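Local atomic coordinates of probable ATP-dependent kinase TDA10 (Saccharomyces cerevisiae, PDB entry 1ODF), a protein that probably acts as an ATP-dependent kinase of still unknown specificity, with a fold closely resembling that of bacterial pantothenate kinase. Residues Asp10-Phe15 against Ile49-His54; Gly160-Phe165 against Ala187-Tyr192; Val208-Asn213 against Leu254-Phe259; Leu271-Asp276 against Tyr282-Arg287. All blocks are in the same frame, centred on the assembly; numbering follows the deposited sequence. Where two conformers were deposited one is given.

Overall arrangement
The four contacts spread over a P-loop kinase fold built round a mixed six-stranded sheet. Contact 2 is the most buried and central, about 8 Å between its centre and that of the chain, and is made by apolar and aromatic side chains, with no polar bond between its segments. Contact 3 is partly buried and touches contact 2 where Phe-165 meets Phe-259. Contact 1 joins two helices against the sheet, and Phe-15 and Thr-12 reach Leu-271 of contact 4. Contact 4, centred about 18 Å from the chain centre, is the edge hairpin; it alone is held by backbone hydrogen bonds across its segments. Contacts 3 and 4 share the sheet through the neighbouring strands 204-211 and 269-275.

Contact 1 of 4, residues Asp10-Phe15 against Ile49-His54; sequences DYTIEF and IQIYNH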
# COMPACT_ATOMS: atom_id res chain seq x y z
N ASP A 10 -5.66 -5.23 -17.82
CA ASP A 10 -6.64 -6.10 -18.44
C ASP A 10 -7.17 -7.12 -17.44
O ASP A 10 -8.38 -7.32 -17.31
CB ASP A 10 -6.00 -6.83 -19.63
CG ASP A 10 -5.69 -5.90 -20.79
OD1 ASP A 10 -4.92 -6.32 -21.68
OD2 ASP A 10 -6.22 -4.77 -20.83
N TYR A 11 -6.25 -7.77 -16.73
CA TYR A 11 -6.64 -8.76 -15.75
C TYR A 11 -7.38 -8.13 -14.58
O TYR A 11 -8.38 -8.67 -14.10
CB TYR A 11 -5.42 -9.52 -15.24
CG TYR A 11 -4.86 -10.50 -16.23
CD1 TYR A 11 -3.65 -10.27 -16.87
CD2 TYR A 11 -5.56 -11.67 -16.54
CE1 TYR A 11 -3.13 -11.18 -17.79
CE2 TYR A 11 -5.06 -12.59 -17.45
CZ TYR A 11 -3.85 -12.34 -18.07
OH TYR A 11 -3.35 -13.25 -18.98
N THR A 12 -6.88 -6.99 -14.12
CA THR A 12 -7.49 -6.31 -12.99
C THR A 12 -8.93 -5.87 -13.27
O THR A 12 -9.81 -6.08 -12.43
CB THR A 12 -6.64 -5.10 -12.57
OG1 THR A 12 -5.32 -5.55 -12.22
CG2 THR A 12 -7.26 -4.41 -11.37
N ILE A 13 -9.17 -5.28 -14.44
CA ILE A 13 -10.49 -4.82 -14.83
C ILE A 13 -11.42 -6.01 -14.98
O ILE A 13 -12.59 -5.97 -14.59
CB ILE A 13 -10.45 -4.05 -16.18
CG1 ILE A 13 -9.74 -2.70 -15.99
CG2 ILE A 13 -11.87 -3.85 -16.72
CD1 ILE A 13 -9.65 -1.87 -17.26
N GLU A 14 -10.89 -7.08 -15.57
CA GLU A 14 -11.63 -8.31 -15.77
C GLU A 14 -12.13 -8.80 -14.41
O GLU A 14 -13.32 -9.05 -14.21
CB GLU A 14 -10.69 -9.33 -16.41
CG GLU A 14 -11.18 -10.76 -16.48
CD GLU A 14 -10.15 -11.67 -17.15
OE1 GLU A 14 -9.85 -11.43 -18.35
OE2 GLU A 14 -9.65 -12.60 -16.49
N PHE A 15 -11.20 -8.92 -13.47
CA PHE A 15 -11.49 -9.36 -12.11
C PHE A 15 -12.51 -8.46 -11.40
O PHE A 15 -13.48 -8.94 -10.83
CB PHE A 15 -10.17 -9.43 -11.33
CG PHE A 15 -10.34 -9.54 -9.83
CD1 PHE A 15 -10.09 -8.44 -9.01
CD2 PHE A 15 -10.71 -10.75 -9.23
CE1 PHE A 15 -10.19 -8.55 -7.61
CE2 PHE A 15 -10.81 -10.87 -7.84
CZ PHE A 15 -10.55 -9.77 -7.03
N ILE A 49 -4.64 3.77 -9.73
CA ILE A 49 -5.17 5.04 -10.22
C ILE A 49 -6.07 4.82 -11.44
O ILE A 49 -7.13 5.44 -11.56
CB ILE A 49 -4.01 6.02 -10.59
CG1 ILE A 49 -3.32 6.52 -9.31
CG2 ILE A 49 -4.54 7.21 -11.36
CD1 ILE A 49 -4.21 7.38 -8.42
N GLN A 50 -5.64 3.92 -12.33
CA GLN A 50 -6.43 3.61 -13.52
C GLN A 50 -7.78 3.02 -13.12
O GLN A 50 -8.81 3.33 -13.72
CB GLN A 50 -5.69 2.61 -14.41
CG GLN A 50 -4.51 3.18 -15.17
CD GLN A 50 -3.84 2.13 -16.03
OE1 GLN A 50 -3.21 1.20 -15.52
NE2 GLN A 50 -3.97 2.27 -17.35
N ILE A 51 -7.77 2.17 -12.11
CA ILE A 51 -9.00 1.53 -11.65
C ILE A 51 -9.92 2.60 -11.05
O ILE A 51 -11.13 2.59 -11.29
CB ILE A 51 -8.69 0.42 -10.62
CG1 ILE A 51 -8.01 -0.76 -11.33
CG2 ILE A 51 -9.96 -0.05 -9.96
CD1 ILE A 51 -8.78 -1.27 -12.53
N TYR A 52 -9.33 3.52 -10.29
CA TYR A 52 -10.09 4.61 -9.69
C TYR A 52 -10.88 5.29 -10.80
O TYR A 52 -12.10 5.40 -10.73
CB TYR A 52 -9.15 5.63 -9.04
CG TYR A 52 -9.85 6.82 -8.40
CD1 TYR A 52 -9.39 8.12 -8.61
CD2 TYR A 52 -10.94 6.65 -7.54
CE1 TYR A 52 -9.98 9.21 -7.99
CE2 TYR A 52 -11.54 7.74 -6.90
CZ TYR A 52 -11.06 9.02 -7.14
OH TYR A 52 -11.63 10.11 -6.51
N ASN A 53 -10.17 5.73 -11.83
CA ASN A 53 -10.81 6.40 -12.95
C ASN A 53 -11.85 5.51 -13.63
O ASN A 53 -12.94 5.97 -13.97
CB ASN A 53 -9.78 6.86 -13.98
CG ASN A 53 -8.90 7.99 -13.46
OD1 ASN A 53 -9.39 8.91 -12.81
ND2 ASN A 53 -7.61 7.91 -13.74
N HIS A 54 -11.50 4.24 -13.81
CA HIS A 54 -12.40 3.27 -14.43
C HIS A 54 -13.75 3.25 -13.69
O HIS A 54 -14.80 3.33 -14.32
CB HIS A 54 -11.74 1.88 -14.37
CG HIS A 54 -12.57 0.78 -14.96
ND1 HIS A 54 -12.80 0.65 -16.31
CD2 HIS A 54 -13.17 -0.29 -14.37
CE1 HIS A 54 -13.50 -0.45 -16.54
NE2 HIS A 54 -13.74 -1.03 -15.38
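Thr-12 and Ile-13 of helix 8-24 pack on Ile-51 and His-54 of helix 44-59, the helix that follows the P-loop of this kinase fold. The two segment axes approach to 10.9 Å and cross at -41°, and four side chains make the contact. Thr-12 comes first: its methyl CG2 lies 3.7 Å from Ile-51 CD1, while OG1 is turned back along its own helix to hydrogen-bond Val-8 O. Thr-12 is also buried against Ile-207 and Leu-271 of the central sheet, while Ile-13 and His-54 lie nearer the surface. Ile-13 carries the rest and splits its branches between two partners. CG1 runs past Ile-51 in the opposite sense, 3.9 Å from its CD1. With CG2 anti to the backbone N and CG1 beside it (chi1 -70°), the branch methyl is left to meet the imidazole. That ring is swung out from its own helix by a chi1 of 179°, and its NE2 is hydrogen-bonded to Asp-17 OD1, one turn beyond Ile-13, which would help fix its rotation. Ile-13 CD1 sits over one ring face, displaced toward the rim, and Ile-13 CG2 approaches His-54 NE2 to 3.6 Å.

Contact 2 of 4, residues Gly160-Phe165 against Ala187-Tyr192; sequences GWFLGF and AKLFFY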
# COMPACT_ATOMS: atom_id res chain seq x y z
N GLY A 160 -0.59 0.36 -1.32
CA GLY A 160 0.71 0.49 -0.69
C GLY A 160 1.57 -0.72 -1.05
O GLY A 160 1.06 -1.75 -1.49
N TRP A 161 2.88 -0.59 -0.84
CA TRP A 161 3.81 -1.67 -1.16
C TRP A 161 3.82 -2.77 -0.10
O TRP A 161 4.33 -3.86 -0.37
CB TRP A 161 5.24 -1.11 -1.35
CG TRP A 161 5.80 -0.52 -0.10
CD1 TRP A 161 5.65 0.77 0.34
CD2 TRP A 161 6.51 -1.21 0.93
NE1 TRP A 161 6.22 0.92 1.59
CE2 TRP A 161 6.74 -0.29 1.97
CE3 TRP A 161 6.96 -2.53 1.08
CZ2 TRP A 161 7.41 -0.64 3.15
CZ3 TRP A 161 7.62 -2.88 2.24
CH2 TRP A 161 7.83 -1.94 3.26
N PHE A 162 3.27 -2.50 1.08
CA PHE A 162 3.25 -3.50 2.15
C PHE A 162 1.84 -3.87 2.66
O PHE A 162 1.70 -4.50 3.71
CB PHE A 162 4.11 -3.03 3.32
CG PHE A 162 3.56 -1.82 4.03
CD1 PHE A 162 2.74 -1.95 5.15
CD2 PHE A 162 3.87 -0.54 3.57
CE1 PHE A 162 2.23 -0.83 5.82
CE2 PHE A 162 3.36 0.60 4.23
CZ PHE A 162 2.54 0.45 5.36
N LEU A 163 0.81 -3.49 1.93
CA LEU A 163 -0.54 -3.81 2.35
C LEU A 163 -0.75 -5.33 2.32
O LEU A 163 -0.48 -5.99 1.31
CB LEU A 163 -1.57 -3.13 1.45
CG LEU A 163 -1.54 -1.60 1.34
CD1 LEU A 163 -2.78 -1.13 0.58
CD2 LEU A 163 -1.50 -0.97 2.72
N GLY A 164 -1.24 -5.88 3.42
CA GLY A 164 -1.47 -7.31 3.47
C GLY A 164 -0.44 -8.05 4.30
O GLY A 164 -0.70 -9.18 4.73
N PHE A 165 0.73 -7.45 4.50
CA PHE A 165 1.78 -8.08 5.30
C PHE A 165 1.27 -8.21 6.73
O PHE A 165 0.60 -7.31 7.25
CB PHE A 165 3.06 -7.23 5.31
CG PHE A 165 3.76 -7.14 3.98
CD1 PHE A 165 3.18 -7.67 2.83
CD2 PHE A 165 4.98 -6.47 3.88
CE1 PHE A 165 3.81 -7.53 1.58
CE2 PHE A 165 5.62 -6.33 2.64
CZ PHE A 165 5.03 -6.86 1.49
N ALA A 187 6.37 -4.82 15.11
CA ALA A 187 5.37 -4.41 16.10
C ALA A 187 4.48 -3.33 15.51
O ALA A 187 3.26 -3.32 15.72
CB ALA A 187 6.05 -3.88 17.35
N LYS A 188 5.11 -2.42 14.78
CA LYS A 188 4.41 -1.32 14.13
C LYS A 188 3.44 -1.82 13.04
O LYS A 188 2.35 -1.28 12.89
CB LYS A 188 5.43 -0.36 13.51
CG LYS A 188 6.25 0.42 14.52
CD LYS A 188 5.34 1.31 15.36
CE LYS A 188 6.13 2.26 16.25
NZ LYS A 188 5.22 3.23 16.93
N LEU A 189 3.85 -2.85 12.31
CA LEU A 189 3.01 -3.40 11.25
C LEU A 189 1.64 -3.82 11.79
O LEU A 189 0.63 -3.79 11.08
CB LEU A 189 3.71 -4.60 10.59
CG LEU A 189 2.94 -5.32 9.47
CD1 LEU A 189 2.62 -4.34 8.35
CD2 LEU A 189 3.74 -6.51 8.94
N PHE A 190 1.61 -4.22 13.06
CA PHE A 190 0.38 -4.66 13.70
C PHE A 190 -0.79 -3.69 13.54
O PHE A 190 -1.89 -4.09 13.17
CB PHE A 190 0.62 -4.90 15.20
CG PHE A 190 -0.61 -5.33 15.94
CD1 PHE A 190 -1.15 -6.60 15.75
CD2 PHE A 190 -1.29 -4.43 16.77
CE1 PHE A 190 -2.34 -6.97 16.36
CE2 PHE A 190 -2.48 -4.80 17.39
CZ PHE A 190 -3.01 -6.07 17.19
N PHE A 191 -0.54 -2.41 13.81
CA PHE A 191 -1.59 -1.40 13.73
C PHE A 191 -2.30 -1.30 12.38
O PHE A 191 -3.49 -0.98 12.32
CB PHE A 191 -1.05 -0.02 14.11
CG PHE A 191 -0.67 0.11 15.56
CD1 PHE A 191 0.49 -0.49 16.05
CD2 PHE A 191 -1.46 0.86 16.44
CE1 PHE A 191 0.86 -0.36 17.40
CE2 PHE A 191 -1.10 1.01 17.79
CZ PHE A 191 0.07 0.40 18.27
N TYR A 192 -1.59 -1.58 11.29
CA TYR A 192 -2.18 -1.52 9.96
C TYR A 192 -3.03 -2.75 9.74
O TYR A 192 -4.19 -2.65 9.34
CB TYR A 192 -1.10 -1.47 8.88
CG TYR A 192 -0.10 -0.34 9.01
CD1 TYR A 192 0.92 -0.40 9.96
CD2 TYR A 192 -0.15 0.77 8.15
CE1 TYR A 192 1.88 0.61 10.05
CE2 TYR A 192 0.81 1.78 8.23
CZ TYR A 192 1.82 1.70 9.18
OH TYR A 192 2.78 2.67 9.24
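A buried aromatic and aliphatic contact joins the loop after strand 155-160 to helix 182-195, near the centre of the chain: Phe-162 packs on Leu-189 and Tyr-192, and Phe-165 on Leu-189. The loop makes a type II beta turn from Phe-162 to Phe-165, closed by the bond from Phe-165 N to Phe-162 O. The turn presents the Phe-162 ring to the helix, while Phe-165 offers its CB and carbonyl O to Leu-189 and its ring turns away toward Phe-259. Gly-164 occupies the turn position whose backbone angles would jam a CB against the preceding carbonyl. Phe-162 and Tyr-192 form a T-shaped pair, the edge of the former directed at the face of the latter, centroids 5.1 Å apart and planes at 86°. CE1 and CZ of Phe-162 do the touching, CZ lying 3.6 Å from Tyr-192 CE2. With chi1 at 67°, Phe-162 CG stands between the backbone N and the carbonyl carbon, which directs the CE1-CZ edge at the Tyr-192 face. Leu-189 forks its methyls: CD1 lies 4.0 Å from Phe-162 CD1, and CD2 is 3.8 Å from Phe-165 CB and 3.7 Å from Phe-165 O, lying against that carbonyl. The phenol OH of Tyr-192 reaches past the pair to hydrogen-bond Gly-100 N and His-102 ND1. A leucine in place of Tyr-192 would probably leave the edge of Phe-162 without its aromatic face and Gly-100 N without this acceptor. Between the segments the grip is therefore dispersive and quadrupolar, while the one polar tip of the pair is satisfied by the loop beyond.

Contact 3 of 4, residues Val208-Asn213 against Leu254-Phe259; sequences VFTTDN and LYLNDF
Val-208 meets the ring of Phe-259 with both of its methyls, the two side chains approaching from opposite directions between strand 204-211 and helix 249-262. CG2 comes to 3.5 Å from Phe-259 CZ, and CG1 lies 4.0 Å from Phe-259 CE1, so the valine fork straddles the far end of the ring. Its chi1 of 175° sets CG1 anti to the backbone N and leaves CG2 beside it, which spreads the pair across the ring. Further along the strand the packing is looser: Thr-210 OG1 is 4.3 Å from Leu-256 CD2. In the next shell, the helix itself supplies Val-260 to touch both Val-208 and Thr-210, while Phe-259 also meets the ring of Phe-165, planes at about 60°, and so links this contact to the loop after strand 155-160. The strand is held in the sheet by backbone hydrogen bonds between Val-208 and Leu-271 and Leu-273. Helix 249-262 packs across a parallel strand of the P-loop kinase sheet, and Leu-256 lies near Pro-39 of the predicted ATP-binding loop, about 5 Å between side chains. An alanine at Val-208 is likely to open a gap at the end of the Phe-259 ring, leaving that ring less restrained on the strand side. The contact rests on van der Waals packing, Val-208 on Phe-259 and more loosely Leu-256 beside the threonine hydroxyl, with no directed bond between the segments.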
# COMPACT_ATOMS: atom_id res chain seq x y z
N VAL A 208 -3.01 -8.34 -5.90
CA VAL A 208 -1.65 -8.58 -5.48
C VAL A 208 -0.69 -8.75 -6.64
O VAL A 208 -0.93 -9.54 -7.55
CB VAL A 208 -1.56 -9.83 -4.56
CG1 VAL A 208 -0.08 -10.13 -4.23
CG2 VAL A 208 -2.36 -9.59 -3.29
N PHE A 209 0.39 -7.98 -6.58
CA PHE A 209 1.44 -8.01 -7.59
C PHE A 209 2.67 -8.65 -6.96
O PHE A 209 3.14 -8.19 -5.91
CB PHE A 209 1.85 -6.59 -8.02
CG PHE A 209 0.93 -5.93 -9.02
CD1 PHE A 209 -0.44 -6.17 -9.02
CD2 PHE A 209 1.45 -5.03 -9.95
CE1 PHE A 209 -1.27 -5.51 -9.93
CE2 PHE A 209 0.63 -4.38 -10.86
CZ PHE A 209 -0.74 -4.62 -10.85
N THR A 210 3.17 -9.72 -7.58
CA THR A 210 4.40 -10.32 -7.09
C THR A 210 5.31 -10.47 -8.32
O THR A 210 4.87 -10.27 -9.46
CB THR A 210 4.17 -11.68 -6.40
OG1 THR A 210 5.33 -12.01 -5.63
CG2 THR A 210 3.91 -12.79 -7.42
N THR A 211 6.58 -10.81 -8.11
CA THR A 211 7.50 -10.95 -9.24
C THR A 211 8.34 -12.22 -9.11
O THR A 211 8.33 -12.85 -8.06
CB THR A 211 8.41 -9.69 -9.34
OG1 THR A 211 9.23 -9.78 -10.50
CG2 THR A 211 9.27 -9.55 -8.09
N ASP A 212 9.04 -12.59 -10.18
CA ASP A 212 9.88 -13.79 -10.17
C ASP A 212 11.15 -13.62 -9.35
O ASP A 212 11.72 -14.59 -8.85
CB ASP A 212 10.25 -14.18 -11.61
CG ASP A 212 10.80 -13.01 -12.41
OD1 ASP A 212 11.68 -12.30 -11.88
OD2 ASP A 212 10.35 -12.81 -13.55
N ASN A 213 11.62 -12.39 -9.22
CA ASN A 213 12.82 -12.12 -8.42
C ASN A 213 12.65 -10.80 -7.69
O ASN A 213 12.45 -9.76 -8.31
CB ASN A 213 14.06 -12.09 -9.31
CG ASN A 213 15.33 -11.83 -8.52
OD1 ASN A 213 15.59 -12.48 -7.50
ND2 ASN A 213 16.13 -10.88 -8.99
N LEU A 254 10.90 -11.00 5.02
CA LEU A 254 10.12 -11.51 6.13
C LEU A 254 8.65 -11.81 5.83
O LEU A 254 8.16 -12.89 6.18
CB LEU A 254 10.17 -10.53 7.31
CG LEU A 254 10.59 -11.07 8.68
CD1 LEU A 254 10.07 -10.13 9.75
CD2 LEU A 254 10.06 -12.47 8.90
N TYR A 255 7.95 -10.89 5.17
CA TYR A 255 6.51 -11.04 4.93
C TYR A 255 5.97 -11.38 3.55
O TYR A 255 4.89 -11.96 3.45
CB TYR A 255 5.79 -9.76 5.37
CG TYR A 255 6.26 -9.17 6.67
CD1 TYR A 255 6.98 -7.97 6.70
CD2 TYR A 255 5.95 -9.77 7.89
CE1 TYR A 255 7.37 -7.38 7.91
CE2 TYR A 255 6.33 -9.20 9.10
CZ TYR A 255 7.03 -8.01 9.11
OH TYR A 255 7.38 -7.44 10.31
N LEU A 256 6.69 -11.03 2.49
CA LEU A 256 6.18 -11.27 1.14
C LEU A 256 5.68 -12.67 0.83
O LEU A 256 4.64 -12.84 0.20
CB LEU A 256 7.22 -10.86 0.09
CG LEU A 256 6.66 -10.84 -1.35
CD1 LEU A 256 5.54 -9.80 -1.45
CD2 LEU A 256 7.77 -10.53 -2.35
N ASN A 257 6.41 -13.68 1.27
CA ASN A 257 6.01 -15.06 0.99
C ASN A 257 4.65 -15.45 1.59
O ASN A 257 3.74 -15.84 0.86
CB ASN A 257 7.11 -16.01 1.48
CG ASN A 257 6.85 -17.44 1.07
OD1 ASN A 257 5.84 -17.75 0.43
ND2 ASN A 257 7.76 -18.32 1.43
N ASP A 258 4.51 -15.37 2.91
CA ASP A 258 3.24 -15.72 3.55
C ASP A 258 2.10 -14.91 2.95
O ASP A 258 1.05 -15.45 2.59
CB ASP A 258 3.27 -15.46 5.06
CG ASP A 258 4.41 -16.17 5.75
OD1 ASP A 258 4.67 -17.35 5.41
OD2 ASP A 258 5.05 -15.54 6.63
N PHE A 259 2.31 -13.60 2.83
CA PHE A 259 1.31 -12.73 2.27
C PHE A 259 0.83 -13.15 0.88
O PHE A 259 -0.36 -13.39 0.67
CB PHE A 259 1.83 -11.29 2.21
CG PHE A 259 1.00 -10.39 1.35
CD1 PHE A 259 1.58 -9.70 0.28
CD2 PHE A 259 -0.37 -10.27 1.56
CE1 PHE A 259 0.81 -8.91 -0.56
CE2 PHE A 259 -1.15 -9.49 0.73
CZ PHE A 259 -0.56 -8.81 -0.34

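Contact 4 of 4, residues Leu271-Asp276 against Tyr282-Arg287; sequences LTLGID and YSTKTR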
# COMPACT_ATOMS: atom_id res chain seq x y z
N LEU A 271 -6.99 -11.33 -6.43
CA LEU A 271 -6.37 -11.58 -7.72
C LEU A 271 -4.87 -11.42 -7.53
O LEU A 271 -4.41 -10.37 -7.08
CB LEU A 271 -6.86 -10.57 -8.77
CG LEU A 271 -6.05 -10.49 -10.07
CD1 LEU A 271 -6.22 -11.77 -10.86
CD2 LEU A 271 -6.52 -9.30 -10.91
N THR A 272 -4.10 -12.46 -7.85
CA THR A 272 -2.65 -12.38 -7.72
C THR A 272 -2.03 -12.41 -9.12
O THR A 272 -2.36 -13.27 -9.95
CB THR A 272 -2.06 -13.55 -6.87
OG1 THR A 272 -2.59 -13.50 -5.53
CG2 THR A 272 -0.54 -13.44 -6.81
N LEU A 273 -1.14 -11.46 -9.37
CA LEU A 273 -0.48 -11.35 -10.66
C LEU A 273 1.03 -11.44 -10.50
O LEU A 273 1.63 -10.71 -9.70
CB LEU A 273 -0.80 -10.01 -11.32
CG LEU A 273 -2.25 -9.60 -11.61
CD1 LEU A 273 -2.25 -8.24 -12.28
CD2 LEU A 273 -2.92 -10.62 -12.49
N GLY A 274 1.64 -12.36 -11.25
CA GLY A 274 3.07 -12.52 -11.20
C GLY A 274 3.66 -11.79 -12.39
O GLY A 274 3.28 -12.08 -13.53
N ILE A 275 4.57 -10.85 -12.15
CA ILE A 275 5.17 -10.10 -13.26
C ILE A 275 6.68 -10.17 -13.24
O ILE A 275 7.30 -10.34 -12.19
CB ILE A 275 4.75 -8.62 -13.24
CG1 ILE A 275 5.44 -7.89 -12.09
CG2 ILE A 275 3.24 -8.52 -13.11
CD1 ILE A 275 5.18 -6.39 -12.07
N ASP A 276 7.28 -10.02 -14.43
CA ASP A 276 8.73 -10.07 -14.58
C ASP A 276 9.36 -8.68 -14.64
O ASP A 276 8.66 -7.67 -14.56
CB ASP A 276 9.09 -10.85 -15.86
CG ASP A 276 8.62 -10.14 -17.13
OD1 ASP A 276 8.68 -10.78 -18.21
OD2 ASP A 276 8.20 -8.97 -17.07
N TYR A 282 3.45 -13.35 -16.15
CA TYR A 282 3.77 -14.73 -16.50
C TYR A 282 2.76 -15.70 -15.89
O TYR A 282 2.63 -16.85 -16.34
CB TYR A 282 5.20 -15.07 -16.05
CG TYR A 282 5.49 -14.84 -14.58
CD1 TYR A 282 5.07 -15.75 -13.61
CD2 TYR A 282 6.18 -13.69 -14.16
CE1 TYR A 282 5.35 -15.54 -12.25
CE2 TYR A 282 6.46 -13.47 -12.82
CZ TYR A 282 6.04 -14.39 -11.86
OH TYR A 282 6.32 -14.16 -10.53
N SER A 283 2.02 -15.25 -14.88
CA SER A 283 1.00 -16.09 -14.25
C SER A 283 -0.06 -15.28 -13.51
O SER A 283 0.20 -14.18 -13.01
CB SER A 283 1.63 -17.10 -13.27
OG SER A 283 1.69 -16.59 -11.95
N THR A 284 -1.25 -15.86 -13.43
CA THR A 284 -2.38 -15.24 -12.77
C THR A 284 -3.16 -16.26 -11.95
O THR A 284 -3.19 -17.44 -12.29
CB THR A 284 -3.31 -14.59 -13.81
OG1 THR A 284 -2.73 -13.36 -14.26
CG2 THR A 284 -4.67 -14.33 -13.23
N LYS A 285 -3.77 -15.79 -10.87
CA LYS A 285 -4.57 -16.66 -10.02
C LYS A 285 -5.62 -15.85 -9.23
O LYS A 285 -5.32 -14.80 -8.65
CB LYS A 285 -3.66 -17.43 -9.05
CG LYS A 285 -4.34 -18.61 -8.37
CD LYS A 285 -3.32 -19.44 -7.59
CE LYS A 285 -3.96 -20.72 -7.00
NZ LYS A 285 -5.03 -20.43 -6.00
N THR A 286 -6.84 -16.36 -9.24
CA THR A 286 -7.94 -15.72 -8.54
C THR A 286 -8.48 -16.65 -7.47
O THR A 286 -8.99 -17.73 -7.78
CB THR A 286 -9.08 -15.36 -9.49
OG1 THR A 286 -8.65 -14.30 -10.36
CG2 THR A 286 -10.31 -14.89 -8.71
N ARG A 287 -8.35 -16.24 -6.22
CA ARG A 287 -8.84 -17.04 -5.12
C ARG A 287 -10.08 -16.38 -4.54
O ARG A 287 -10.04 -15.21 -4.14
CB ARG A 287 -7.79 -17.17 -4.02
CG ARG A 287 -8.19 -18.13 -2.91
CD ARG A 287 -7.64 -17.72 -1.56
NE ARG A 287 -8.16 -18.57 -0.49
CZ ARG A 287 -8.11 -18.27 0.81
NH1 ARG A 287 -8.61 -19.11 1.71
NH2 ARG A 287 -7.58 -17.12 1.21
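Tyr-282 lays its ring over Gly-274 in the antiparallel hairpin of strands 269-275 and 281-287, the second an outermost strand of the central sheet. From CB the chain turns in at chi1 55°, CG standing between the backbone N and the carbonyl carbon, 3.7 Å from Gly-274 O. Along one side CD2 passes the same oxygen and CE2 reaches 3.3 Å from both Gly-274 C and Ile-275 N. On the other, CE1 and then CZ pass over the glycine CA, which makes a CH-pi contact 4.0 Å from the ring centroid. At the tip, OH lies beyond Gly-274 CA, close to the backbone of Thr-211 and Asp-212. A CB on Gly-274 would collide with Tyr-282 CE1, so the missing side chain makes room for the ring. The frame beneath is backbone: Thr-272 and Lys-285 exchange both bonds, Thr-272 N to Lys-285 O being 2.8 Å and nearly straight at 176°, whereas Gly-274 gives its N-H to Ser-283 O and receives one from Tyr-282 N, consistent with a classic beta bulge. Leu-271 and Leu-273 lie on the sheet face toward helix 8-24, where Leu-273 CD2 touches Thr-284 OG1, a hydroxyl with no hydrogen-bond partner in the model, though a glycerol, probably from the crystallisation liquor, lies beside the threonine. Lys-285 sends its ammonium to Glu-263. Directed backbone bonds therefore set the register, while ring-over-glycine packing covers one hairpin end.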